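Local coordinates for DUF5618 domain-containing protein (Dyadobacter fermentans, PDB 3MFN) that is of unknown function but folds into a compact, mostly helical domain of the DUF5618 family and assembles as a pair of subunits, at residues A[107-112]-A[142-147]; A[83-88]-A[100-105]; A[47-52]-A[67-72]; A[79-84]-A[147-152]. All blocks are in the same frame, centred on the assembly; numbering follows the deposited sequence. Where two conformers were deposited one is given.

Contact 1. Residues A[107-112]-A[142-147]; sequences KKILNT and AEIIID
Ile-145 pushes its CD1 methyl between Ile-109 and Thr-112; Ile-145 and Thr-112 lose the most surface of the 213 Å² buried here, followed by Ile-109 and Ile-144. That methyl meets Ile-109 CG2 at 3.4 Å, tighter than normal van der Waals contact for two methyls, the compressed point of the interface. On its other side, Thr-112 CG2 lies 3.7 Å from the same Ile-145 CD1. The two isoleucines run past each other in opposing directions, so the end of Ile-145, CD1, comes against the CG2 branch of Ile-109. Thr-112 meets Ile-144 and Ile-145 mainly through its methyl: CG2 stands anti to the backbone N (OG1 chi1 -60°), while OG1 turns back and bonds to Lys-108 O at 2.8 Å. That carbonyl therefore holds two donors, Thr-112 N and OG1, arriving from opposite faces of its plane, and the buried hydroxyl is satisfied within its own helix.

The segments belong to consecutive long helices, 107-126 and 132-153, of an up-and-down four-helix bundle. They run antiparallel but splayed, at 138°, with the short axes approaching to 10.0 Å. Ile-145 also packs on Val-77 and Leu-81 of helix 63-85, while Ile-109 reaches Leu-102.

Towards the rim, the Ile-144 side chain crosses that of Thr-112 at about a right angle, its CG2 3.9 Å from Thr-112 CG2 and 4.0 Å from Ile-109 CD1. Phe-59 of the second subunit packs on Lys-108, Asn-111 and Thr-112, and Glu-56 of that subunit forms a salt bridge with Lys-107.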
# COMPACT_ATOMS: atom_id res chain seq x y z
N LYS A 107 -14.34 1.08 -14.77
CA LYS A 107 -13.37 0.13 -14.24
C LYS A 107 -12.13 0.84 -13.67
O LYS A 107 -11.49 0.35 -12.72
CB LYS A 107 -13.01 -0.85 -15.35
CG LYS A 107 -11.84 -1.80 -15.06
CD LYS A 107 -10.93 -1.99 -16.31
CE LYS A 107 -11.01 -3.38 -16.89
NZ LYS A 107 -9.96 -3.53 -17.98
N LYS A 108 -11.79 1.97 -14.28
CA LYS A 108 -10.70 2.77 -13.79
C LYS A 108 -11.04 3.18 -12.37
O LYS A 108 -10.16 3.20 -11.53
CB LYS A 108 -10.46 4.02 -14.64
CG LYS A 108 -8.98 4.49 -14.56
CD LYS A 108 -8.76 6.02 -14.71
CE LYS A 108 -7.26 6.40 -14.84
NZ LYS A 108 -6.43 5.96 -13.64
N ILE A 109 -12.31 3.50 -12.13
CA ILE A 109 -12.72 4.05 -10.87
C ILE A 109 -12.81 2.92 -9.86
O ILE A 109 -12.49 3.12 -8.70
CB ILE A 109 -13.99 4.92 -10.96
CG1 ILE A 109 -13.69 6.18 -11.79
CG2 ILE A 109 -14.43 5.49 -9.60
CD1 ILE A 109 -12.78 7.22 -11.06
N LEU A 110 -13.23 1.74 -10.32
CA LEU A 110 -13.16 0.53 -9.51
C LEU A 110 -11.74 0.30 -9.00
O LEU A 110 -11.54 0.21 -7.77
CB LEU A 110 -13.64 -0.70 -10.26
CG LEU A 110 -13.51 -2.08 -9.57
CD1 LEU A 110 -14.25 -2.10 -8.26
CD2 LEU A 110 -14.02 -3.31 -10.54
N ASN A 111 -10.77 0.25 -9.90
CA ASN A 111 -9.40 -0.03 -9.51
C ASN A 111 -8.90 1.05 -8.57
O ASN A 111 -8.23 0.74 -7.60
CB ASN A 111 -8.46 -0.11 -10.72
CG ASN A 111 -8.67 -1.37 -11.56
OD1 ASN A 111 -9.20 -2.34 -11.08
ND2 ASN A 111 -8.29 -1.31 -12.80
N THR A 112 -9.25 2.31 -8.86
CA THR A 112 -8.88 3.42 -8.01
C THR A 112 -9.42 3.21 -6.58
O THR A 112 -8.69 3.44 -5.59
CB THR A 112 -9.36 4.79 -8.61
OG1 THR A 112 -8.77 4.98 -9.89
CG2 THR A 112 -9.03 6.01 -7.71
N ALA A 142 -8.09 8.87 -3.36
CA ALA A 142 -9.28 9.27 -2.60
C ALA A 142 -9.90 10.54 -3.18
O ALA A 142 -11.09 10.57 -3.38
CB ALA A 142 -8.92 9.50 -1.17
N GLU A 143 -9.12 11.58 -3.48
CA GLU A 143 -9.68 12.78 -4.10
C GLU A 143 -10.22 12.48 -5.50
O GLU A 143 -11.18 13.07 -5.93
CB GLU A 143 -8.64 13.91 -4.15
CG GLU A 143 -9.18 15.21 -4.71
CD GLU A 143 -9.97 16.05 -3.67
OE1 GLU A 143 -10.01 15.68 -2.47
OE2 GLU A 143 -10.48 17.12 -4.05
N ILE A 144 -9.60 11.53 -6.20
CA ILE A 144 -10.10 11.10 -7.49
C ILE A 144 -11.50 10.55 -7.38
O ILE A 144 -12.38 10.86 -8.20
CB ILE A 144 -9.18 10.08 -8.21
CG1 ILE A 144 -7.95 10.77 -8.80
CG2 ILE A 144 -9.92 9.40 -9.36
CD1 ILE A 144 -6.84 9.75 -9.31
N ILE A 145 -11.73 9.74 -6.37
CA ILE A 145 -13.04 9.13 -6.17
C ILE A 145 -14.05 10.19 -5.75
O ILE A 145 -15.20 10.17 -6.20
CB ILE A 145 -13.02 8.02 -5.06
CG1 ILE A 145 -12.13 6.85 -5.46
CG2 ILE A 145 -14.45 7.54 -4.82
CD1 ILE A 145 -12.56 6.17 -6.79
N ILE A 146 -13.66 11.11 -4.89
CA ILE A 146 -14.62 12.14 -4.46
C ILE A 146 -14.99 13.03 -5.64
O ILE A 146 -16.15 13.38 -5.80
CB ILE A 146 -14.10 12.95 -3.28
CG1 ILE A 146 -13.98 12.03 -2.07
CG2 ILE A 146 -15.06 14.15 -3.08
CD1 ILE A 146 -13.18 12.52 -0.88
N ASP A 147 -14.02 13.38 -6.49
CA ASP A 147 -14.31 14.21 -7.66
C ASP A 147 -15.18 13.46 -8.64
O ASP A 147 -16.06 14.05 -9.27
CB ASP A 147 -13.04 14.62 -8.40
CG ASP A 147 -12.16 15.57 -7.62
OD1 ASP A 147 -12.55 16.12 -6.53
OD2 ASP A 147 -11.03 15.77 -8.11

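Contact 2. Residues A[83-88]-A[100-105]; sequences HYFGKK and SNLAQQ
The ring of Phe-85 is covered on one face by Asn-101 and on the other by the neighbouring Tyr-84. Asn-101 CB sits 3.6 Å from the centroid of the Phe-85 ring and only 4° off its normal, a CH-pi contact centred on the face. The Asn-101 amide continues this layer, its plane inclined just 21° to the ring. On the reverse face, Tyr-84 CD2 is displaced towards the rim, 3.7 Å above the plane of the Phe-85 ring. The edge is occupied too: Leu-102 CD2 approaches in plane, 3.8 Å from Phe-85 CZ, and Gln-105 NE2 lies near the plane at 3.9 Å from CE1. These neighbours probably restrict the ring.

Gln-105 brings its amide to both aromatic residues because its chain bends sharply at chi2 (106°). NE2 rests beside Phe-85, whereas OE1 accepts a hydrogen bond from Tyr-84 OH at 3.1 Å, with the donor in the carbonyl plane. The ring and amide come from opposite directions, and the oxygen stays near the plane of the Tyr-84 ring, at its edge.

Helix 63-85 ends here: Gly-86 is the first residue to leave helical geometry, with positive phi, and the chain then loops to the short helix 95-103, which turns back against Phe-85. Trp-97 of that helix touches Phe-85, and its carbonyl holds Asn-101 ND2. Arg-152 also reaches Tyr-84 OH and, weakly, Gln-105 OE1. Apolar and CH-pi packing thus carries most of the buried area, while the one hydrogen bond across the contact is directional and probably limits rotation of the Gln-105 amide.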
# COMPACT_ATOMS: atom_id res chain seq x y z
N HIS A 83 -23.58 8.70 -0.37
CA HIS A 83 -24.49 9.71 -0.82
C HIS A 83 -24.85 9.50 -2.29
O HIS A 83 -25.96 9.71 -2.65
CB HIS A 83 -24.00 11.16 -0.61
CG HIS A 83 -25.03 12.18 -1.00
ND1 HIS A 83 -25.93 12.71 -0.10
CD2 HIS A 83 -25.33 12.74 -2.19
CE1 HIS A 83 -26.74 13.55 -0.72
NE2 HIS A 83 -26.39 13.59 -1.99
N TYR A 84 -23.92 9.04 -3.11
CA TYR A 84 -24.21 8.82 -4.54
C TYR A 84 -25.06 7.55 -4.80
O TYR A 84 -25.99 7.55 -5.62
CB TYR A 84 -22.90 8.75 -5.32
CG TYR A 84 -23.06 8.55 -6.82
CD1 TYR A 84 -23.83 9.41 -7.57
CD2 TYR A 84 -22.40 7.52 -7.49
CE1 TYR A 84 -23.99 9.23 -8.98
CE2 TYR A 84 -22.55 7.34 -8.89
CZ TYR A 84 -23.35 8.20 -9.62
OH TYR A 84 -23.50 8.03 -10.97
N PHE A 85 -24.69 6.44 -4.14
CA PHE A 85 -25.29 5.13 -4.42
C PHE A 85 -26.51 4.85 -3.54
O PHE A 85 -27.33 3.95 -3.81
CB PHE A 85 -24.24 4.02 -4.22
CG PHE A 85 -23.16 3.97 -5.28
CD1 PHE A 85 -23.48 3.90 -6.62
CD2 PHE A 85 -21.84 3.92 -4.93
CE1 PHE A 85 -22.50 3.82 -7.57
CE2 PHE A 85 -20.88 3.83 -5.86
CZ PHE A 85 -21.20 3.81 -7.18
N GLY A 86 -26.63 5.63 -2.48
CA GLY A 86 -27.73 5.50 -1.55
C GLY A 86 -27.58 4.28 -0.66
O GLY A 86 -26.49 4.01 -0.10
N LYS A 87 -28.66 3.51 -0.56
CA LYS A 87 -28.77 2.59 0.55
C LYS A 87 -28.84 1.15 0.09
O LYS A 87 -29.30 0.88 -1.02
CB LYS A 87 -29.96 2.98 1.42
CG LYS A 87 -29.75 4.36 2.11
CD LYS A 87 -30.09 4.34 3.62
CE LYS A 87 -29.48 5.56 4.37
NZ LYS A 87 -28.22 5.29 5.14
N LYS A 88 -28.31 0.26 0.91
CA LYS A 88 -28.38 -1.17 0.65
C LYS A 88 -29.58 -1.68 1.42
O LYS A 88 -29.80 -1.29 2.58
CB LYS A 88 -27.08 -1.84 1.06
CG LYS A 88 -27.21 -3.18 1.73
CD LYS A 88 -25.84 -3.69 2.18
CE LYS A 88 -25.39 -4.90 1.37
NZ LYS A 88 -25.94 -6.09 1.99
N SER A 100 -19.05 -3.70 -6.16
CA SER A 100 -20.00 -4.19 -7.16
C SER A 100 -20.78 -2.98 -7.72
O SER A 100 -21.01 -2.92 -8.93
CB SER A 100 -20.87 -5.32 -6.58
OG SER A 100 -21.95 -4.81 -5.84
N ASN A 101 -21.06 -1.95 -6.89
CA ASN A 101 -21.67 -0.71 -7.40
C ASN A 101 -20.74 0.03 -8.38
O ASN A 101 -21.19 0.57 -9.39
CB ASN A 101 -22.17 0.23 -6.27
CG ASN A 101 -23.59 -0.09 -5.83
OD1 ASN A 101 -24.51 0.00 -6.62
ND2 ASN A 101 -23.77 -0.47 -4.60
N LEU A 102 -19.44 0.02 -8.12
CA LEU A 102 -18.50 0.69 -8.99
C LEU A 102 -18.18 -0.13 -10.23
O LEU A 102 -17.81 0.43 -11.26
CB LEU A 102 -17.21 1.03 -8.24
CG LEU A 102 -17.29 2.12 -7.16
CD1 LEU A 102 -16.06 2.07 -6.27
CD2 LEU A 102 -17.48 3.50 -7.83
N ALA A 103 -18.30 -1.45 -10.16
CA ALA A 103 -18.00 -2.25 -11.32
C ALA A 103 -19.03 -1.95 -12.43
O ALA A 103 -18.66 -1.84 -13.59
CB ALA A 103 -17.94 -3.70 -10.96
N GLN A 104 -20.29 -1.74 -12.04
CA GLN A 104 -21.37 -1.48 -13.01
C GLN A 104 -21.20 -0.10 -13.68
O GLN A 104 -21.86 0.20 -14.66
CB GLN A 104 -22.75 -1.59 -12.34
CG GLN A 104 -23.04 -0.48 -11.32
CD GLN A 104 -24.17 -0.80 -10.33
OE1 GLN A 104 -24.86 -1.83 -10.44
NE2 GLN A 104 -24.38 0.12 -9.35
N GLN A 105 -20.28 0.71 -13.16
CA GLN A 105 -20.13 2.08 -13.60
C GLN A 105 -18.88 2.37 -14.41
O GLN A 105 -18.98 3.14 -15.35
CB GLN A 105 -20.16 3.03 -12.40
CG GLN A 105 -21.12 4.18 -12.60
CD GLN A 105 -22.38 4.05 -11.77
OE1 GLN A 105 -23.06 5.04 -11.49
NE2 GLN A 105 -22.70 2.83 -11.36

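Contact 3. Residues A[47-52]-A[67-72]; sequences DILRDK and KMAGHT
A single methyl, CB of Ala-69, serves as the meeting point for two large side chains, and the backbones come correspondingly close, with Ile-48 CA and Ala-69 CA 6.1 Å apart. Leu-49 supplies the nearest atom, its CG lying 3.6 Å from Ala-69 CB. Ile-48 approaches at about a right angle to this, with CG2 at 4.2 Å from the same CB. Its CD1 reaches further, to the CG of selenomethionine Met-68 at 4.3 Å and to Thr-72. The Thr-72 hydroxyl is turned inward on its own helix, OG1 bonding to Met-68 O at 2.7 Å.

No hydrogen bond crosses the contact; a salt-bridge network lies on 47-52, away from the contact. There Arg-50 grips Asp-51 side-on, NE to OD1 at 2.8 Å and NH2 to OD2, while Asp-47 adds only electrostatic attraction because its oxygen stands well out of the guanidinium plane.

Leu-49 continues inward to Val-135, Phe-139 and Met-124 of the other long helices. With axes 9.2 Å apart and directions at 168°, the pair is a nearly antiparallel helical hairpin, the first of the four-helix bundle, joined through a small beta hairpin of strands 55-56 and 59-60.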
# COMPACT_ATOMS: atom_id res chain seq x y z
N ASP A 47 -4.49 16.76 8.20
CA ASP A 47 -4.08 17.58 9.34
C ASP A 47 -3.62 16.72 10.50
O ASP A 47 -2.67 17.09 11.21
CB ASP A 47 -5.18 18.51 9.82
CG ASP A 47 -5.46 19.66 8.85
OD1 ASP A 47 -4.60 20.01 8.02
OD2 ASP A 47 -6.53 20.29 9.01
N ILE A 48 -4.31 15.62 10.73
CA ILE A 48 -3.93 14.72 11.81
C ILE A 48 -2.51 14.20 11.54
O ILE A 48 -1.68 14.12 12.44
CB ILE A 48 -4.96 13.48 11.90
CG1 ILE A 48 -6.34 13.91 12.41
CG2 ILE A 48 -4.35 12.32 12.81
CD1 ILE A 48 -7.38 12.85 12.14
N LEU A 49 -2.22 13.80 10.30
CA LEU A 49 -0.87 13.32 10.01
C LEU A 49 0.16 14.43 10.24
O LEU A 49 1.20 14.19 10.82
CB LEU A 49 -0.78 12.72 8.58
CG LEU A 49 -1.49 11.35 8.30
CD1 LEU A 49 -1.45 11.00 6.81
CD2 LEU A 49 -0.87 10.22 9.07
N ARG A 50 -0.13 15.64 9.78
CA ARG A 50 0.81 16.77 9.98
C ARG A 50 1.02 17.06 11.43
O ARG A 50 2.16 17.25 11.85
CB ARG A 50 0.30 18.03 9.28
CG ARG A 50 1.09 19.34 9.52
CD ARG A 50 0.29 20.58 9.09
NE ARG A 50 -0.82 20.82 10.01
CZ ARG A 50 -1.97 21.41 9.66
NH1 ARG A 50 -2.15 21.90 8.44
NH2 ARG A 50 -2.95 21.54 10.56
N ASP A 51 -0.07 17.11 12.20
CA ASP A 51 -0.02 17.58 13.58
C ASP A 51 0.39 16.48 14.59
O ASP A 51 1.03 16.79 15.55
CB ASP A 51 -1.37 18.19 13.96
CG ASP A 51 -1.64 19.51 13.18
OD1 ASP A 51 -0.63 20.10 12.75
OD2 ASP A 51 -2.81 19.88 12.95
N LYS A 52 0.06 15.20 14.33
CA LYS A 52 0.24 14.14 15.32
C LYS A 52 0.85 12.86 14.75
O LYS A 52 1.09 11.92 15.48
CB LYS A 52 -1.09 13.75 15.95
CG LYS A 52 -2.06 14.89 16.36
CD LYS A 52 -1.62 15.65 17.55
CE LYS A 52 -2.83 16.28 18.29
NZ LYS A 52 -3.95 16.62 17.37
N LYS A 67 -3.43 5.23 11.97
CA LYS A 67 -4.72 4.52 11.97
C LYS A 67 -5.96 5.44 11.90
O LYS A 67 -6.86 5.26 11.07
CB LYS A 67 -4.83 3.58 13.17
CG LYS A 67 -3.90 2.39 13.07
CD LYS A 67 -3.79 1.67 14.40
CE LYS A 67 -2.87 0.46 14.31
NZ LYS A 67 -2.58 -0.14 15.65
N MSE A 68 -5.94 6.49 12.70
CA MSE A 68 -7.01 7.47 12.81
C MSE A 68 -7.18 8.24 11.55
O MSE A 68 -8.32 8.41 11.04
CB MSE A 68 -6.59 8.46 13.99
CG MSE A 68 -7.69 9.26 14.44
SE MSE A 68 -7.25 10.49 15.84
CE MSE A 68 -6.46 9.36 17.16
N ALA A 69 -6.04 8.66 10.98
CA ALA A 69 -6.03 9.35 9.71
C ALA A 69 -6.52 8.49 8.61
O ALA A 69 -7.28 8.92 7.77
CB ALA A 69 -4.66 9.93 9.35
N GLY A 70 -6.03 7.26 8.54
CA GLY A 70 -6.54 6.37 7.54
C GLY A 70 -8.02 6.14 7.58
O GLY A 70 -8.69 6.09 6.53
N HIS A 71 -8.54 5.88 8.78
CA HIS A 71 -9.94 5.60 8.94
C HIS A 71 -10.79 6.82 8.53
O HIS A 71 -11.78 6.69 7.73
CB HIS A 71 -10.25 5.24 10.39
CG HIS A 71 -11.68 4.96 10.61
ND1 HIS A 71 -12.30 3.87 10.05
CD2 HIS A 71 -12.65 5.70 11.20
CE1 HIS A 71 -13.59 3.92 10.33
NE2 HIS A 71 -13.82 5.00 11.08
N THR A 72 -10.34 8.00 8.96
CA THR A 72 -11.02 9.22 8.65
C THR A 72 -11.04 9.50 7.12
O THR A 72 -12.14 9.82 6.53
CB THR A 72 -10.37 10.40 9.42
OG1 THR A 72 -10.43 10.11 10.79
CG2 THR A 72 -11.12 11.73 9.19

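Contact 4. Residues A[79-84]-A[147-152]; sequences FALDHY and DWVERR
Val-149 stands at the apolar centre, with its two methyls divided between three residues of the facing helix. CG1 is anti to the backbone N (chi1 169°), a setting that directs it to Ala-80 CB at 4.1 Å and to Tyr-84 CB at 4.0 Å. The other branch, CG2, meets Leu-81 CD2 at 3.7 Å as the two side chains pass at a slant. Small Ala-80 marks the nearest approach of the backbones, opposite Val-149.

These segments lie on helices 63-85 and 132-153, the second and fourth long helices of the up-and-down bundle, which accordingly run nearly parallel, with an angle of 26° and short axes 9.6 Å apart. Helix 34-52 adds Ala-38 against Ala-80, and Phe-113 of helix 107-126 touches Leu-81.

Further out, Tyr-84 crosses Trp-148 almost at a right angle, the ring planes 86° apart. The approach is oblique, with Tyr-84 CE2 3.6 Å from Trp-148 CH2. Arg-152 packs over Trp-148 and obliquely against Tyr-84: CG lies 3.7 Å above the Trp-148 ring, over its centre, and CB touches Tyr-84 CZ at 3.6 Å. Bends at chi2 and chi3 of Arg-152 bring NE back to the Tyr-84 hydroxyl.

At the polar edge, in one of two deposited conformers of this exposed arginine, Arg-152 NE donates to Tyr-84 OH across 3.3 Å, the oxygen tilted out of the guanidinium plane; given the second conformer, the bond is tentative. The same hydroxyl donates to Gln-105 OE1, which Arg-152 NH2 also approaches through a weak hydrogen bond.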
# COMPACT_ATOMS: atom_id res chain seq x y z
N PHE A 79 -18.35 8.28 2.60
CA PHE A 79 -19.38 9.27 2.73
C PHE A 79 -19.87 9.81 1.36
O PHE A 79 -21.08 9.81 1.06
CB PHE A 79 -18.89 10.39 3.66
CG PHE A 79 -19.99 11.29 4.14
CD1 PHE A 79 -20.46 12.32 3.35
CD2 PHE A 79 -20.56 11.09 5.39
CE1 PHE A 79 -21.50 13.15 3.80
CE2 PHE A 79 -21.58 11.91 5.87
CZ PHE A 79 -22.08 12.93 5.05
N ALA A 80 -18.93 10.19 0.49
CA ALA A 80 -19.27 10.57 -0.87
C ALA A 80 -19.98 9.41 -1.58
O ALA A 80 -21.03 9.62 -2.15
CB ALA A 80 -18.02 11.03 -1.68
N LEU A 81 -19.43 8.19 -1.50
CA LEU A 81 -20.05 7.04 -2.15
C LEU A 81 -21.46 6.71 -1.65
O LEU A 81 -22.35 6.39 -2.45
CB LEU A 81 -19.15 5.80 -2.13
CG LEU A 81 -17.80 5.94 -2.89
CD1 LEU A 81 -16.90 4.73 -2.71
CD2 LEU A 81 -18.01 6.19 -4.40
N ASP A 82 -21.67 6.80 -0.34
CA ASP A 82 -22.96 6.47 0.27
C ASP A 82 -24.00 7.45 -0.20
O ASP A 82 -25.17 7.07 -0.41
CB ASP A 82 -22.88 6.55 1.79
CG ASP A 82 -22.15 5.37 2.39
OD1 ASP A 82 -22.08 4.36 1.69
OD2 ASP A 82 -21.63 5.45 3.52
N HIS A 83 -23.58 8.70 -0.37
CA HIS A 83 -24.49 9.71 -0.82
C HIS A 83 -24.85 9.50 -2.29
O HIS A 83 -25.96 9.71 -2.65
CB HIS A 83 -24.00 11.16 -0.61
CG HIS A 83 -25.03 12.18 -1.00
ND1 HIS A 83 -25.93 12.71 -0.10
CD2 HIS A 83 -25.33 12.74 -2.19
CE1 HIS A 83 -26.74 13.55 -0.72
NE2 HIS A 83 -26.39 13.59 -1.99
N TYR A 84 -23.92 9.04 -3.11
CA TYR A 84 -24.21 8.82 -4.54
C TYR A 84 -25.06 7.55 -4.80
O TYR A 84 -25.99 7.55 -5.62
CB TYR A 84 -22.90 8.75 -5.32
CG TYR A 84 -23.06 8.55 -6.82
CD1 TYR A 84 -23.83 9.41 -7.57
CD2 TYR A 84 -22.40 7.52 -7.49
CE1 TYR A 84 -23.99 9.23 -8.98
CE2 TYR A 84 -22.55 7.34 -8.89
CZ TYR A 84 -23.35 8.20 -9.62
OH TYR A 84 -23.50 8.03 -10.97
N ASP A 147 -14.02 13.38 -6.49
CA ASP A 147 -14.31 14.21 -7.66
C ASP A 147 -15.18 13.46 -8.64
O ASP A 147 -16.06 14.05 -9.27
CB ASP A 147 -13.04 14.62 -8.40
CG ASP A 147 -12.16 15.57 -7.62
OD1 ASP A 147 -12.55 16.12 -6.53
OD2 ASP A 147 -11.03 15.77 -8.11
N TRP A 148 -14.97 12.16 -8.78
CA TRP A 148 -15.81 11.37 -9.67
C TRP A 148 -17.29 11.46 -9.23
O TRP A 148 -18.20 11.69 -10.05
CB TRP A 148 -15.32 9.91 -9.68
CG TRP A 148 -16.16 9.00 -10.49
CD1 TRP A 148 -16.05 8.78 -11.84
CD2 TRP A 148 -17.21 8.14 -10.03
NE1 TRP A 148 -16.97 7.82 -12.23
CE2 TRP A 148 -17.68 7.41 -11.14
CE3 TRP A 148 -17.76 7.87 -8.77
CZ2 TRP A 148 -18.73 6.49 -11.05
CZ3 TRP A 148 -18.81 6.94 -8.68
CH2 TRP A 148 -19.28 6.27 -9.83
N VAL A 149 -17.53 11.29 -7.94
CA VAL A 149 -18.87 11.47 -7.35
C VAL A 149 -19.43 12.85 -7.63
O VAL A 149 -20.52 12.97 -8.22
CB VAL A 149 -18.86 11.20 -5.83
CG1 VAL A 149 -20.15 11.64 -5.18
CG2 VAL A 149 -18.60 9.67 -5.56
N GLU A 150 -18.70 13.91 -7.26
CA GLU A 150 -19.15 15.28 -7.51
C GLU A 150 -19.61 15.40 -8.96
O GLU A 150 -20.70 15.89 -9.26
CB GLU A 150 -18.03 16.29 -7.24
CG GLU A 150 -18.52 17.77 -7.39
CD GLU A 150 -17.42 18.83 -7.24
OE1 GLU A 150 -16.27 18.54 -7.55
OE2 GLU A 150 -17.74 19.99 -6.84
N ARG A 151 -18.75 14.93 -9.84
CA ARG A 151 -18.90 15.07 -11.26
C ARG A 151 -20.01 14.21 -11.87
O ARG A 151 -20.48 14.56 -12.95
CB ARG A 151 -17.57 14.71 -11.88
CG ARG A 151 -17.46 14.96 -13.34
CD ARG A 151 -16.00 14.77 -13.73
NE ARG A 151 -15.73 13.36 -14.00
CZ ARG A 151 -14.79 12.62 -13.43
NH1 ARG A 151 -14.68 11.35 -13.83
NH2 ARG A 151 -13.95 13.11 -12.52
N ARG A 152 -20.40 13.11 -11.23
CA ARG A 152 -21.55 12.32 -11.66
C ARG A 152 -22.85 12.98 -11.21
O ARG A 152 -23.80 13.12 -11.99
CB ARG A 152 -21.49 10.88 -11.12
CG ARG A 152 -20.29 10.07 -11.63
CD ARG A 152 -20.43 9.67 -13.10
NE ARG A 152 -21.15 8.42 -13.21
CZ ARG A 152 -21.31 7.73 -14.33
NH1 ARG A 152 -20.83 8.14 -15.50
NH2 ARG A 152 -21.99 6.60 -14.26

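From the N terminus, contact 3 closes first, shutting the short loop between helices 34-52 and 63-85 at one end of the bundle. Contact 2 follows in series at the far end, about 27 Å away between centres, folding helix 95-103 back on the end of helix 63-85. Contact 4 starts from the same stretch as contact 2, sharing His-83 and Tyr-84, but closes a far longer loop, joining helices 63-85 and 132-153. Contact 1, between helices 107-126 and 132-153, nests inside that loop and shares Asp-147 with contact 4. Contacts 1, 2 and 4 touch one another through packing, whereas contact 3 touches none of them.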